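Local atomic coordinates of NAD-dependent epimerase/dehydratase (Methylobacillus flagellatus KT, PDB entry 3GPI), a protein that is of unknown function but belongs to the NAD-dependent epimerase/dehydratase family and probably binds a nicotinamide adenine dinucleotide cofactor on a Rossmann-type fold. Residues Ser109-Tyr113 with Leu152-Gly156; Gln115-Leu121 with Gln244-Ser250; Leu209-Asn215 with Leu249-Leu255. One frame throughout, in Å; residues are numbered along the deposited sequence.

Contact 1. Residues Ser109-Tyr113 with Leu152-Gly156; sequences STGVY and LRFSG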
loop_
_atom_site.group_PDB
_atom_site.type_symbol
_atom_site.label_atom_id
_atom_site.label_comp_id
_atom_site.label_asym_id
_atom_site.label_seq_id
_atom_site.Cartn_x
_atom_site.Cartn_y
_atom_site.Cartn_z
ATOM N N SER A 109 4.734 3.500 3.764
ATOM C CA SER A 109 3.527 3.858 4.487
ATOM C C SER A 109 3.481 5.341 4.791
ATOM O O SER A 109 4.510 5.922 5.138
ATOM C CB SER A 109 3.561 3.138 5.847
ATOM O OG SER A 109 2.474 3.568 6.667
ATOM N N THR A 110 2.299 5.956 4.714
ATOM C CA THR A 110 2.133 7.345 5.170
ATOM C C THR A 110 2.301 7.486 6.687
ATOM O O THR A 110 2.317 8.625 7.166
ATOM C CB THR A 110 0.827 7.949 4.708
ATOM O OG1 THR A 110 -0.240 7.096 5.137
ATOM C CG2 THR A 110 0.810 8.065 3.150
ATOM N N GLY A 111 2.454 6.380 7.412
ATOM C CA GLY A 111 2.690 6.474 8.874
ATOM C C GLY A 111 4.027 7.121 9.136
ATOM O O GLY A 111 4.283 7.548 10.265
ATOM N N VAL A 112 4.898 7.250 8.136
ATOM C CA VAL A 112 6.165 7.969 8.331
ATOM C C VAL A 112 5.922 9.421 8.643
ATOM O O VAL A 112 6.784 10.067 9.277
ATOM C CB VAL A 112 7.146 7.845 7.137
ATOM C CG1 VAL A 112 7.497 6.370 6.901
ATOM C CG2 VAL A 112 6.609 8.451 5.859
ATOM N N TYR A 113 4.769 9.949 8.255
ATOM C CA TYR A 113 4.370 11.310 8.635
ATOM C C TYR A 113 3.780 11.229 10.025
ATOM O O TYR A 113 2.562 11.082 10.186
ATOM C CB TYR A 113 3.319 11.862 7.656
ATOM C CG TYR A 113 3.821 12.040 6.252
ATOM C CD1 TYR A 113 4.614 13.129 5.901
ATOM C CD2 TYR A 113 3.464 11.141 5.254
ATOM C CE1 TYR A 113 5.055 13.292 4.598
ATOM C CE2 TYR A 113 3.902 11.299 3.961
ATOM C CZ TYR A 113 4.681 12.370 3.635
ATOM O OH TYR A 113 5.113 12.511 2.323
ATOM N N LEU A 152 6.444 4.346 -2.772
ATOM C CA LEU A 152 4.992 4.531 -2.770
ATOM C C LEU A 152 4.529 4.519 -1.317
ATOM O O LEU A 152 4.443 3.436 -0.702
ATOM C CB LEU A 152 4.347 3.371 -3.536
ATOM C CG LEU A 152 4.835 3.307 -4.990
ATOM C CD1 LEU A 152 4.403 1.982 -5.597
ATOM C CD2 LEU A 152 4.359 4.484 -5.805
ATOM N N ARG A 153 4.247 5.706 -0.755
ATOM C CA ARG A 153 3.770 5.732 0.641
ATOM C C ARG A 153 2.259 5.552 0.649
ATOM O O ARG A 153 1.526 6.470 0.282
ATOM C CB ARG A 153 4.142 7.069 1.283
ATOM C CG ARG A 153 5.634 7.146 1.577
ATOM C CD ARG A 153 6.031 8.490 2.193
ATOM N NE ARG A 153 7.482 8.554 2.356
ATOM C CZ ARG A 153 8.171 9.700 2.436
ATOM N NH1 ARG A 153 7.559 10.865 2.381
ATOM N NH2 ARG A 153 9.484 9.633 2.541
ATOM N N PHE A 154 1.829 4.313 0.940
ATOM C CA PHE A 154 0.404 3.989 0.923
ATOM C C PHE A 154 -0.243 4.471 2.227
ATOM O O PHE A 154 0.352 4.316 3.310
ATOM C CB PHE A 154 0.228 2.470 0.881
ATOM C CG PHE A 154 0.217 1.856 -0.497
ATOM C CD1 PHE A 154 -0.779 0.945 -0.818
ATOM C CD2 PHE A 154 1.177 2.156 -1.436
ATOM C CE1 PHE A 154 -0.812 0.344 -2.092
ATOM C CE2 PHE A 154 1.124 1.593 -2.721
ATOM C CZ PHE A 154 0.157 0.675 -3.053
ATOM N N SER A 155 -1.436 5.065 2.123
ATOM C CA SER A 155 -2.257 5.269 3.319
ATOM C C SER A 155 -2.877 3.938 3.738
ATOM O O SER A 155 -2.404 2.879 3.337
ATOM C CB SER A 155 -3.257 6.373 3.053
ATOM O OG SER A 155 -4.105 6.098 1.966
ATOM N N GLY A 156 -3.929 3.981 4.554
ATOM C CA GLY A 156 -4.522 2.726 5.026
ATOM C C GLY A 156 -5.222 1.947 3.935
ATOM O O GLY A 156 -6.174 2.449 3.333
#

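Contact 2. Residues Gln115-Leu121 with Gln244-Ser250; sequences QEVEEWL and QGNKKLS. With EDO (1,2-ethanediol), chain C.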
loop_
_atom_site.group_PDB
_atom_site.type_symbol
_atom_site.label_atom_id
_atom_site.label_comp_id
_atom_site.label_asym_id
_atom_site.label_seq_id
_atom_site.Cartn_x
_atom_site.Cartn_y
_atom_site.Cartn_z
ATOM N N GLN A 115 3.849 13.608 12.220
ATOM C CA GLN A 115 3.342 14.918 12.649
ATOM C C GLN A 115 1.823 14.921 12.582
ATOM O O GLN A 115 1.231 14.317 11.683
ATOM C CB GLN A 115 3.901 16.064 11.811
ATOM C CG GLN A 115 3.684 15.936 10.287
ATOM C CD GLN A 115 4.913 15.391 9.592
ATOM O OE1 GLN A 115 5.316 14.233 9.764
ATOM N NE2 GLN A 115 5.513 16.241 8.772
ATOM N N GLU A 116 1.190 15.504 13.592
ATOM C CA GLU A 116 -0.253 15.659 13.613
ATOM C C GLU A 116 -0.562 17.111 13.327
ATOM O O GLU A 116 -0.181 18.025 14.089
ATOM C CB GLU A 116 -0.820 15.221 14.967
ATOM C CG GLU A 116 -0.506 13.809 15.294
ATOM C CD GLU A 116 -1.469 13.213 16.283
ATOM O OE1 GLU A 116 -1.009 12.894 17.393
ATOM O OE2 GLU A 116 -2.667 13.069 15.979
ATOM N N VAL A 117 -1.196 17.346 12.198
ATOM C CA VAL A 117 -1.445 18.694 11.738
ATOM C C VAL A 117 -2.784 18.764 11.069
ATOM O O VAL A 117 -3.202 17.820 10.373
ATOM C CB VAL A 117 -0.350 19.205 10.759
ATOM C CG1 VAL A 117 0.933 19.518 11.483
ATOM C CG2 VAL A 117 -0.089 18.195 9.648
ATOM N N GLU A 118 -3.457 19.899 11.247
ATOM C CA GLU A 118 -4.731 20.133 10.587
ATOM C C GLU A 118 -4.446 20.815 9.249
ATOM O O GLU A 118 -4.883 21.947 8.972
ATOM C CB GLU A 118 -5.634 20.994 11.477
ATOM C CG GLU A 118 -6.101 20.278 12.744
ATOM C CD GLU A 118 -6.971 19.068 12.438
ATOM O OE1 GLU A 118 -7.959 19.199 11.678
ATOM O OE2 GLU A 118 -6.649 17.978 12.949
ATOM N N GLU A 119 -3.708 20.088 8.420
ATOM C CA GLU A 119 -3.165 20.589 7.182
ATOM C C GLU A 119 -3.107 19.418 6.215
ATOM O O GLU A 119 -3.173 18.231 6.627
ATOM C CB GLU A 119 -1.725 21.087 7.372
ATOM C CG GLU A 119 -1.543 22.341 8.237
ATOM C CD GLU A 119 -0.105 22.856 8.208
ATOM O OE1 GLU A 119 0.844 22.042 8.353
ATOM O OE2 GLU A 119 0.073 24.081 8.038
ATOM N N TRP A 120 -2.973 19.767 4.940
ATOM C CA TRP A 120 -2.696 18.801 3.882
ATOM C C TRP A 120 -1.204 18.654 3.694
ATOM O O TRP A 120 -0.509 19.653 3.486
ATOM C CB TRP A 120 -3.254 19.300 2.579
ATOM C CG TRP A 120 -4.742 19.348 2.540
ATOM C CD1 TRP A 120 -5.550 20.378 2.932
ATOM C CD2 TRP A 120 -5.604 18.325 2.049
ATOM N NE1 TRP A 120 -6.872 20.057 2.700
ATOM C CE2 TRP A 120 -6.928 18.794 2.163
ATOM C CE3 TRP A 120 -5.376 17.037 1.538
ATOM C CZ2 TRP A 120 -8.026 18.028 1.767
ATOM C CZ3 TRP A 120 -6.446 16.285 1.157
ATOM C CH2 TRP A 120 -7.764 16.788 1.240
ATOM N N LEU A 121 -0.707 17.424 3.757
ATOM C CA LEU A 121 0.699 17.124 3.515
ATOM C C LEU A 121 0.841 16.436 2.174
ATOM O O LEU A 121 -0.060 15.714 1.743
ATOM C CB LEU A 121 1.256 16.169 4.579
ATOM C CG LEU A 121 1.016 16.592 6.025
ATOM C CD1 LEU A 121 1.729 15.660 6.977
ATOM C CD2 LEU A 121 1.415 18.042 6.197
ATOM N N GLN A 244 -9.939 16.341 15.240
ATOM C CA GLN A 244 -8.581 16.610 15.673
ATOM C C GLN A 244 -7.748 15.336 15.662
ATOM O O GLN A 244 -8.162 14.297 16.162
ATOM C CB GLN A 244 -8.607 17.253 17.080
ATOM C CG GLN A 244 -7.261 17.795 17.498
ATOM C CD GLN A 244 -6.462 16.787 18.267
ATOM O OE1 GLN A 244 -6.984 16.132 19.180
ATOM N NE2 GLN A 244 -5.178 16.655 17.924
ATOM N N GLY A 245 -6.572 15.406 15.041
ATOM C CA GLY A 245 -5.646 14.300 15.068
ATOM C C GLY A 245 -5.238 13.770 13.693
ATOM O O GLY A 245 -5.955 13.926 12.701
ATOM N N ASN A 246 -4.042 13.188 13.653
ATOM C CA ASN A 246 -3.459 12.654 12.431
ATOM C C ASN A 246 -3.261 13.787 11.411
ATOM O O ASN A 246 -2.872 14.881 11.825
ATOM C CB ASN A 246 -4.281 11.484 11.871
ATOM C CG ASN A 246 -3.471 10.624 10.916
ATOM O OD1 ASN A 246 -2.244 10.466 11.045
ATOM N ND2 ASN A 246 -4.144 10.088 9.929
ATOM N N LYS A 247 -3.531 13.584 10.117
ATOM C CA LYS A 247 -3.290 14.623 9.097
ATOM C C LYS A 247 -4.078 14.296 7.871
ATOM O O LYS A 247 -4.657 13.216 7.800
ATOM C CB LYS A 247 -1.801 14.700 8.722
ATOM C CG LYS A 247 -1.293 13.437 8.028
ATOM C CD LYS A 247 -0.605 12.493 8.958
ATOM C CE LYS A 247 -0.528 11.119 8.280
ATOM N NZ LYS A 247 0.048 10.107 9.164
ATOM N N LYS A 248 -4.089 15.211 6.913
ATOM C CA LYS A 248 -4.735 14.955 5.625
ATOM C C LYS A 248 -3.638 14.793 4.621
ATOM O O LYS A 248 -2.673 15.534 4.610
ATOM C CB LYS A 248 -5.637 16.123 5.215
ATOM C CG LYS A 248 -6.812 16.331 6.183
ATOM C CD LYS A 248 -7.646 17.571 5.840
ATOM C CE LYS A 248 -6.887 18.854 6.170
ATOM N NZ LYS A 248 -7.772 20.066 6.227
ATOM N N LEU A 249 -3.783 13.800 3.768
ATOM C CA LEU A 249 -2.769 13.550 2.759
ATOM C C LEU A 249 -3.294 13.818 1.362
ATOM O O LEU A 249 -4.365 13.344 0.966
ATOM C CB LEU A 249 -2.307 12.092 2.894
ATOM C CG LEU A 249 -1.643 11.711 4.196
ATOM C CD1 LEU A 249 -1.676 10.210 4.420
ATOM C CD2 LEU A 249 -0.235 12.255 4.211
ATOM N N SER A 250 -2.546 14.640 0.614
ATOM C CA SER A 250 -2.872 14.988 -0.754
ATOM C C SER A 250 -2.340 13.969 -1.756
ATOM O O SER A 250 -1.178 13.616 -1.728
ATOM C CB SER A 250 -2.226 16.330 -1.100
ATOM O OG SER A 250 -2.457 16.620 -2.472
HETATM C C1 EDO C . -5.098 7.772 8.358
HETATM O O1 EDO C . -5.950 6.661 8.326
HETATM C C2 EDO C . -3.909 7.551 7.487
HETATM O O2 EDO C . -2.888 8.486 7.677
HETATM O O HOH W 1 0.076 11.856 12.030
HETATM O O HOH W 2 -4.171 16.828 13.508
HETATM O O HOH W 3 -8.097 20.387 9.118
#

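Contact 3. Residues Leu209-Asn215 with Leu249-Leu255; sequences LYIVTDN and LSNARLL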
loop_
_atom_site.group_PDB
_atom_site.type_symbol
_atom_site.label_atom_id
_atom_site.label_comp_id
_atom_site.label_asym_id
_atom_site.label_seq_id
_atom_site.Cartn_x
_atom_site.Cartn_y
_atom_site.Cartn_z
ATOM N N LEU A 209 8.901 9.487 -5.634
ATOM C CA LEU A 209 8.033 9.357 -4.458
ATOM C C LEU A 209 6.626 9.778 -4.782
ATOM O O LEU A 209 6.401 10.838 -5.326
ATOM C CB LEU A 209 8.607 10.259 -3.343
ATOM C CG LEU A 209 7.814 10.367 -2.038
ATOM C CD1 LEU A 209 7.699 9.048 -1.301
ATOM C CD2 LEU A 209 8.473 11.421 -1.087
ATOM N N TYR A 210 5.663 8.930 -4.381
ATOM C CA TYR A 210 4.233 9.300 -4.413
ATOM C C TYR A 210 3.607 8.908 -3.119
ATOM O O TYR A 210 3.913 7.839 -2.564
ATOM C CB TYR A 210 3.442 8.498 -5.459
ATOM C CG TYR A 210 3.824 8.712 -6.914
ATOM C CD1 TYR A 210 3.202 9.692 -7.687
ATOM C CD2 TYR A 210 4.814 7.938 -7.496
ATOM C CE1 TYR A 210 3.561 9.870 -9.033
ATOM C CE2 TYR A 210 5.177 8.111 -8.847
ATOM C CZ TYR A 210 4.543 9.074 -9.586
ATOM O OH TYR A 210 4.973 9.196 -10.898
ATOM N N ILE A 211 2.683 9.745 -2.684
ATOM C CA ILE A 211 1.702 9.356 -1.680
ATOM C C ILE A 211 0.565 8.657 -2.445
ATOM O O ILE A 211 0.023 9.186 -3.426
ATOM C CB ILE A 211 1.165 10.584 -0.933
ATOM C CG1 ILE A 211 2.296 11.150 -0.068
ATOM C CG2 ILE A 211 0.001 10.146 0.022
ATOM C CD1 ILE A 211 1.948 12.444 0.692
ATOM N N VAL A 212 0.222 7.441 -2.023
ATOM C CA VAL A 212 -0.836 6.661 -2.672
ATOM C C VAL A 212 -2.021 6.661 -1.734
ATOM O O VAL A 212 -2.031 5.935 -0.733
ATOM C CB VAL A 212 -0.327 5.238 -2.981
ATOM C CG1 VAL A 212 -1.363 4.493 -3.811
ATOM C CG2 VAL A 212 0.930 5.303 -3.834
ATOM N N THR A 213 -2.989 7.502 -2.067
ATOM C CA THR A 213 -4.168 7.732 -1.211
ATOM C C THR A 213 -5.303 8.240 -2.087
ATOM O O THR A 213 -5.056 8.704 -3.202
ATOM C CB THR A 213 -3.812 8.676 -0.034
ATOM O OG1 THR A 213 -4.811 8.602 0.988
ATOM C CG2 THR A 213 -3.640 10.121 -0.505
ATOM N N ASP A 214 -6.538 8.113 -1.610
ATOM C CA ASP A 214 -7.663 8.547 -2.437
ATOM C C ASP A 214 -7.963 10.030 -2.261
ATOM O O ASP A 214 -7.186 10.726 -1.629
ATOM C CB ASP A 214 -8.899 7.661 -2.244
ATOM C CG ASP A 214 -9.681 7.964 -0.954
ATOM O OD1 ASP A 214 -9.466 9.001 -0.292
ATOM O OD2 ASP A 214 -10.589 7.170 -0.673
ATOM N N ASN A 215 -9.053 10.499 -2.842
ATOM C CA ASN A 215 -9.349 11.933 -2.889
ATOM C C ASN A 215 -9.927 12.531 -1.616
ATOM O O ASN A 215 -9.992 13.781 -1.518
ATOM C CB ASN A 215 -10.384 12.205 -3.991
ATOM C CG ASN A 215 -9.871 11.947 -5.382
ATOM O OD1 ASN A 215 -8.697 11.979 -5.683
ATOM N ND2 ASN A 215 -10.822 11.745 -6.263
ATOM N N LEU A 249 -3.783 13.800 3.768
ATOM C CA LEU A 249 -2.769 13.550 2.759
ATOM C C LEU A 249 -3.294 13.818 1.362
ATOM O O LEU A 249 -4.365 13.344 0.966
ATOM C CB LEU A 249 -2.307 12.092 2.894
ATOM C CG LEU A 249 -1.643 11.711 4.196
ATOM C CD1 LEU A 249 -1.676 10.210 4.420
ATOM C CD2 LEU A 249 -0.235 12.255 4.211
ATOM N N SER A 250 -2.546 14.640 0.614
ATOM C CA SER A 250 -2.872 14.988 -0.754
ATOM C C SER A 250 -2.340 13.969 -1.756
ATOM O O SER A 250 -1.178 13.616 -1.728
ATOM C CB SER A 250 -2.226 16.330 -1.100
ATOM O OG SER A 250 -2.457 16.620 -2.472
ATOM N N ASN A 251 -3.204 13.561 -2.674
ATOM C CA ASN A 251 -2.800 12.713 -3.787
ATOM C C ASN A 251 -2.608 13.470 -5.093
ATOM O O ASN A 251 -2.743 12.891 -6.165
ATOM C CB ASN A 251 -3.830 11.591 -3.981
ATOM C CG ASN A 251 -5.195 12.072 -4.486
ATOM O OD1 ASN A 251 -5.467 13.268 -4.656
ATOM N ND2 ASN A 251 -6.071 11.108 -4.743
ATOM N N ALA A 252 -2.240 14.745 -5.012
ATOM C CA ALA A 252 -2.081 15.556 -6.205
ATOM C C ALA A 252 -1.121 14.938 -7.226
ATOM O O ALA A 252 -1.398 14.975 -8.435
ATOM C CB ALA A 252 -1.568 16.969 -5.798
ATOM N N ARG A 253 0.027 14.467 -6.758
ATOM C CA ARG A 253 1.022 13.863 -7.672
ATOM C C ARG A 253 0.477 12.582 -8.334
ATOM O O ARG A 253 0.606 12.377 -9.533
ATOM C CB ARG A 253 2.353 13.590 -6.947
ATOM C CG ARG A 253 3.341 14.777 -6.871
ATOM C CD ARG A 253 4.706 14.225 -6.493
ATOM N NE ARG A 253 5.775 15.199 -6.657
ATOM C CZ ARG A 253 6.054 16.158 -5.777
ATOM N NH1 ARG A 253 5.334 16.306 -4.656
ATOM N NH2 ARG A 253 7.051 16.982 -6.022
ATOM N N LEU A 254 -0.213 11.730 -7.577
ATOM C CA LEU A 254 -0.816 10.544 -8.170
ATOM C C LEU A 254 -1.818 10.946 -9.255
ATOM O O LEU A 254 -1.810 10.387 -10.357
ATOM C CB LEU A 254 -1.468 9.708 -7.039
ATOM C CG LEU A 254 -2.297 8.497 -7.449
ATOM C CD1 LEU A 254 -2.356 7.479 -6.301
ATOM C CD2 LEU A 254 -3.717 8.971 -7.809
ATOM N N LEU A 255 -2.651 11.953 -9.002
ATOM C CA LEU A 255 -3.607 12.395 -10.009
ATOM C C LEU A 255 -2.859 12.960 -11.237
ATOM O O LEU A 255 -3.280 12.683 -12.376
ATOM C CB LEU A 255 -4.580 13.442 -9.450
ATOM C CG LEU A 255 -5.551 12.878 -8.394
ATOM C CD1 LEU A 255 -6.458 13.943 -7.881
ATOM C CD2 LEU A 255 -6.387 11.745 -8.981
HETATM O O HOH W 4 0.207 11.713 -4.678
HETATM O O HOH W 5 -6.028 10.965 1.698
HETATM O O HOH W 6 -6.038 13.308 -1.291
#

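Contact 1. Residues Ser109-Tyr113 with Leu152-Gly156
S109 and F154 form a parallel beta bridge, their CA atoms 4.7 Å apart, where strand 103-109 ends beside strand 149-158. One residue on, T110 N donates to F154 O at 2.9 Å. The bond is nearly straight (165°), but the donor sits well above the carbonyl plane. Here the chain turns into a 3-10 segment. S109 OG accepts from G111 N, an ST turn that fixes the bend. T110 sets CG2 anti to its carbonyl carbon (OG1 chi1 55°), which lays CG2 against R153 O at 3.4 Å and brings OG1 close to S155 CA.

R153, extended from CG to NE, crosses V112 and Y113 near a right angle. NH1 donates to Y113 OH at 2.9 Å; the hydroxyl lies at the guanidinium edge, in its plane, and the bond is bent. The tyrosine ring stands almost perpendicular to that plane (82°). V112 CG2 lies over one guanidinium face near its rim, 3.6 Å from NE. NH2 forms a salt bridge with E141, so the buried charge has an acidic partner.

Helix 132-143 packs on V112 and R153. Helix 187-201 touches L152 and F154, and strand 209-212 runs along the other side of strand 149-158 from strand 103-109.

Contact 2. Residues Gln115-Leu121 with Gln244-Ser250
K248 lies across one face of the W120 indole. Its CE sits 3.9 Å from the centroid of the five-membered ring, 18° off the normal, a CH-pi contact. The lysine chain bends at chi3 (-72°), which brings CE over the five-membered ring and leaves NZ near the rim, by NE1. CB lies over the same face nearer its rim, by CE3. S250 N meets the indole at its edge, in the ring plane.

On the other face of the two-stranded parallel sheet, L121 CD1 meets K247 CG at 3.9 Å, and the two side chains cross at about a right angle. L121 CB also touches L249 CD2. The strands are joined by L121 N to K248 O, S250 N to L121 O (both 2.9 Å) and K248 N to E119 O.

At the loop end the acids meet backbone N-H groups. E116, its chain extended beyond CG, puts the anti lone pair of OE2 on N246 N at 2.7 Å, almost perfectly straight (177°). The same oxygen pairs with R178. E118 OE2 takes a weak bond from G245 N, and its OE1 is held by W181. K247 NZ donates to N246 OD1 at 3.0 Å and to Y113 O. N246 ND2 donates to W181 O and to the 1,2-ethanediol O2.

One water accepts from K248 NZ and donates to E118 OE1, so these opposite charges, 5.5 Å apart, are linked through water. Their attraction is probably weaker than that of a direct salt bridge.

Contact 3. Residues Leu209-Asn215 with Leu249-Leu255
N251 carries the direct hydrogen bonds: its ND2 donates to T213 O at 3.0 Å and to N215 OD1 at 2.9 Å. The second bond is nearly straight (174°) and lies in the N251 amide plane, while the N215 amide is almost perpendicular to it (84°). With chi1 68°, CG lies between the backbone N and the carbonyl carbon, aiming the amide at residues 213-215. An alanine here would remove both bonds and is likely to leave T213 O without this donor and the N215 side chain freer to turn.

One water accepts from L254 N and reaches I211 O. Another joins L249 O, D214 O and N251 N. T213 N is buried without a partner, while T213 OG1 bonds to S155.

Among apolar contacts, I211 CD1 meets L249 CD2 at 4.1 Å. V212 CB points away from 249-255, yet its CG1 meets L254 CD1 at 4.0 Å, at the strand edge. T213 CG2 packs on N251 CB.

L249 O touches T213 CG2, and R253 O lies at the edge of the Y210 ring, 3.9 Å from CE1. R253 forms salt bridges with E123 and D124.

N251 holds the N-cap position of helix 252-256 without a capping bond. S250 OG accepts from A252 N in an ST turn. The first helical turn thus packs on a strand that pairs with strand 149-158 in the Rossmann-type sheet.

How the contacts relate
Contacts 1 and 3 share the main sheet: R153 N lies 2.8 Å from Y210 O, and S155 OG lies 2.8 Å from T213 OG1. Contact 2 is a separate small sheet joined to both. The bond from K247 NZ to Y113 O, 2.9 Å long, ties it to contact 1. L249 and S250 belong to both contacts 2 and 3, and L249 CD1 presses on T110 CB of contact 1 at 3.4 Å. I211 CD1 lies 3.6 Å from Y113 OH, and 4.0 Å from L121 O. The 1,2-ethanediol, probably from the crystallisation liquor, sits within about 4 Å of the T110 and L249 side chains. It may mark a pocket beside contacts 1 and 2, which contact 3 reaches through L249.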